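Local atomic coordinates of type III effector Xcv3220-like C-terminal domain-containing protein (Xanthomonas campestris pv. vesicatoria, PDB entry 4FC9), a protein that is XopL, a leucine-rich-repeat type III effector probably delivered by the bacterium into plant host cells, represented here by its all-helical, bilobal C-terminal domain. Residues 164-169 with 174-179. Sequence-based numbering, arbitrary orientation.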
loop_
_atom_site.group_PDB
_atom_site.type_symbol
_atom_site.label_atom_id
_atom_site.label_comp_id
_atom_site.label_asym_id
_atom_site.label_seq_id
_atom_site.Cartn_x
_atom_site.Cartn_y
_atom_site.Cartn_z
ATOM N N THR A 164 0.349 -2.079 -3.214
ATOM C CA THR A 164 1.030 -3.201 -2.569
ATOM C C THR A 164 0.514 -4.555 -3.047
ATOM O O THR A 164 1.297 -5.426 -3.413
ATOM C CB THR A 164 0.917 -3.125 -1.032
ATOM O OG1 THR A 164 1.674 -2.009 -0.554
ATOM C CG2 THR A 164 1.457 -4.394 -0.395
ATOM N N ARG A 165 -0.804 -4.727 -3.055
ATOM C CA ARG A 165 -1.394 -6.003 -3.444
ATOM C C ARG A 165 -1.233 -6.265 -4.942
ATOM O O ARG A 165 -1.094 -7.410 -5.367
ATOM C CB ARG A 165 -2.865 -6.101 -3.002
ATOM C CG ARG A 165 -3.818 -5.181 -3.736
ATOM C CD ARG A 165 -5.157 -5.029 -3.011
ATOM N NE ARG A 165 -5.907 -6.278 -2.863
ATOM C CZ ARG A 165 -6.642 -6.839 -3.823
ATOM N NH1 ARG A 165 -6.712 -6.286 -5.027
ATOM N NH2 ARG A 165 -7.297 -7.964 -3.583
ATOM N N GLU A 166 -1.222 -5.203 -5.740
ATOM C CA GLU A 166 -1.003 -5.356 -7.171
ATOM C C GLU A 166 0.458 -5.702 -7.485
ATOM O O GLU A 166 0.737 -6.433 -8.434
ATOM C CB GLU A 166 -1.462 -4.110 -7.936
ATOM C CG GLU A 166 -2.967 -3.849 -7.839
ATOM C CD GLU A 166 -3.804 -5.029 -8.300
ATOM O OE1 GLU A 166 -3.549 -5.533 -9.415
ATOM O OE2 GLU A 166 -4.710 -5.456 -7.547
ATOM N N LEU A 167 1.387 -5.186 -6.685
ATOM C CA LEU A 167 2.796 -5.544 -6.840
ATOM C C LEU A 167 3.044 -7.002 -6.438
ATOM O O LEU A 167 3.838 -7.705 -7.068
ATOM C CB LEU A 167 3.702 -4.592 -6.050
ATOM C CG LEU A 167 3.814 -3.155 -6.577
ATOM C CD1 LEU A 167 4.596 -2.280 -5.611
ATOM C CD2 LEU A 167 4.454 -3.120 -7.958
ATOM N N ILE A 168 2.353 -7.453 -5.395
ATOM C CA ILE A 168 2.425 -8.847 -4.966
ATOM C C ILE A 168 1.951 -9.788 -6.074
ATOM O O ILE A 168 2.605 -10.787 -6.369
ATOM C CB ILE A 168 1.606 -9.083 -3.676
ATOM C CG1 ILE A 168 2.316 -8.452 -2.478
ATOM C CG2 ILE A 168 1.392 -10.565 -3.437
ATOM C CD1 ILE A 168 1.476 -8.383 -1.220
ATOM N N VAL A 169 0.825 -9.449 -6.699
ATOM C CA VAL A 169 0.249 -10.276 -7.758
ATOM C C VAL A 169 1.082 -10.249 -9.038
ATOM O O VAL A 169 1.146 -11.233 -9.772
ATOM C CB VAL A 169 -1.207 -9.862 -8.052
ATOM C CG1 VAL A 169 -1.756 -10.592 -9.270
ATOM C CG2 VAL A 169 -2.073 -10.129 -6.835
ATOM N N GLN A 174 -0.172 -16.237 -9.388
ATOM C CA GLN A 174 -1.085 -17.217 -8.797
ATOM C C GLN A 174 -1.789 -16.682 -7.550
ATOM O O GLN A 174 -2.773 -17.264 -7.084
ATOM C CB GLN A 174 -0.345 -18.513 -8.455
ATOM C CG GLN A 174 0.536 -18.431 -7.216
ATOM C CD GLN A 174 1.926 -17.886 -7.504
ATOM O OE1 GLN A 174 2.163 -17.265 -8.541
ATOM N NE2 GLN A 174 2.854 -18.125 -6.584
ATOM N N ASP A 175 -1.273 -15.578 -7.011
ATOM C CA ASP A 175 -1.857 -14.943 -5.835
ATOM C C ASP A 175 -3.082 -14.106 -6.195
ATOM O O ASP A 175 -3.767 -13.593 -5.313
ATOM C CB ASP A 175 -0.825 -14.065 -5.121
ATOM C CG ASP A 175 0.039 -14.843 -4.144
ATOM O OD1 ASP A 175 0.574 -14.220 -3.205
ATOM O OD2 ASP A 175 0.186 -16.071 -4.306
ATOM N N ARG A 176 -3.351 -13.965 -7.492
ATOM C CA ARG A 176 -4.497 -13.192 -7.951
ATOM C C ARG A 176 -5.800 -13.797 -7.445
ATOM O O ARG A 176 -6.746 -13.076 -7.119
ATOM C CB ARG A 176 -4.511 -13.085 -9.480
ATOM C CG ARG A 176 -5.760 -12.419 -10.053
ATOM C CD ARG A 176 -6.047 -11.081 -9.375
ATOM N NE ARG A 176 -5.341 -9.972 -9.998
ATOM C CZ ARG A 176 -5.120 -8.803 -9.408
ATOM N NH1 ARG A 176 -4.478 -7.847 -10.059
ATOM N NH2 ARG A 176 -5.538 -8.591 -8.168
ATOM N N ALA A 177 -5.849 -15.121 -7.372
ATOM C CA ALA A 177 -7.042 -15.793 -6.879
ATOM C C ALA A 177 -7.321 -15.403 -5.432
ATOM O O ALA A 177 -8.476 -15.324 -5.020
ATOM C CB ALA A 177 -6.900 -17.295 -7.011
ATOM N N ARG A 178 -6.260 -15.146 -4.673
ATOM C CA ARG A 178 -6.391 -14.807 -3.256
ATOM C C ARG A 178 -6.669 -13.325 -3.053
ATOM O O ARG A 178 -7.377 -12.925 -2.126
ATOM C CB ARG A 178 -5.124 -15.204 -2.500
ATOM C CG ARG A 178 -5.227 -15.016 -1.000
ATOM C CD ARG A 178 -4.209 -15.870 -0.273
ATOM N NE ARG A 178 -4.438 -15.882 1.167
ATOM C CZ ARG A 178 -5.330 -16.659 1.773
ATOM N NH1 ARG A 178 -6.088 -17.482 1.059
ATOM N NH2 ARG A 178 -5.471 -16.612 3.092
ATOM N N PHE A 179 -6.093 -12.512 -3.928
ATOM C CA PHE A 179 -6.259 -11.071 -3.873
ATOM C C PHE A 179 -6.835 -10.619 -5.196
ATOM O O PHE A 179 -6.099 -10.230 -6.103
ATOM C CB PHE A 179 -4.918 -10.397 -3.597
ATOM C CG PHE A 179 -4.185 -10.988 -2.425
ATOM C CD1 PHE A 179 -4.846 -11.215 -1.225
ATOM C CD2 PHE A 179 -2.854 -11.347 -2.533
ATOM C CE1 PHE A 179 -4.189 -11.769 -0.148
ATOM C CE2 PHE A 179 -2.188 -11.903 -1.460
ATOM C CZ PHE A 179 -2.857 -12.115 -0.266
#
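V169 and R176 meet where helix 152-171 is faced by the loop after it, which includes a 3-10 turn at 174-175. The CG1 methyl of V169 lies over one face of the R176 guanidinium, 3.6 Å above its plane and offset toward the rim, and also touches CB of R176 at 3.7 Å. One methyl can meet both ends of the arginine because R176 leaves its backbone with CG anti to N (chi1 174°), then bends at chi2 and chi3 and curls around the valine.

The guanidinium rim carries the polar part. R176 NH1 donates to the syn lone pair of E166 OE1 at 2.6 Å, only 5° out of the guanidinium plane, whereas the second arm of this salt bridge, R176 NH2 to E166 OE2 at 3.3 Å, is weak. NH2 also donates to the carbonyl O of F179 at 2.7 Å, so both terminal nitrogens are engaged and rotation is restricted. E166 OE2 further pairs with R165 NH1, which makes a three-residue salt-bridge network; this shared carboxylate probably offsets the proximity of the two guanidinium groups.

F179 is the third main contributor. Its CB packs against R165 NH2 at 3.4 Å, and the ring meets I168 obliquely, I168 CG2 lying 4.3 Å from F179 CE2.

Charges on both segments reach neighbouring helices: R165 pairs with E87 of helix 79-88, and D175 with R96 of helix 91-101. I168 also rests on F93 and R96, while E166 touches I37 of helix 32-49; the loop thus folds back on helix 152-171 among three other helices of the Xcv3220 C-terminal domain.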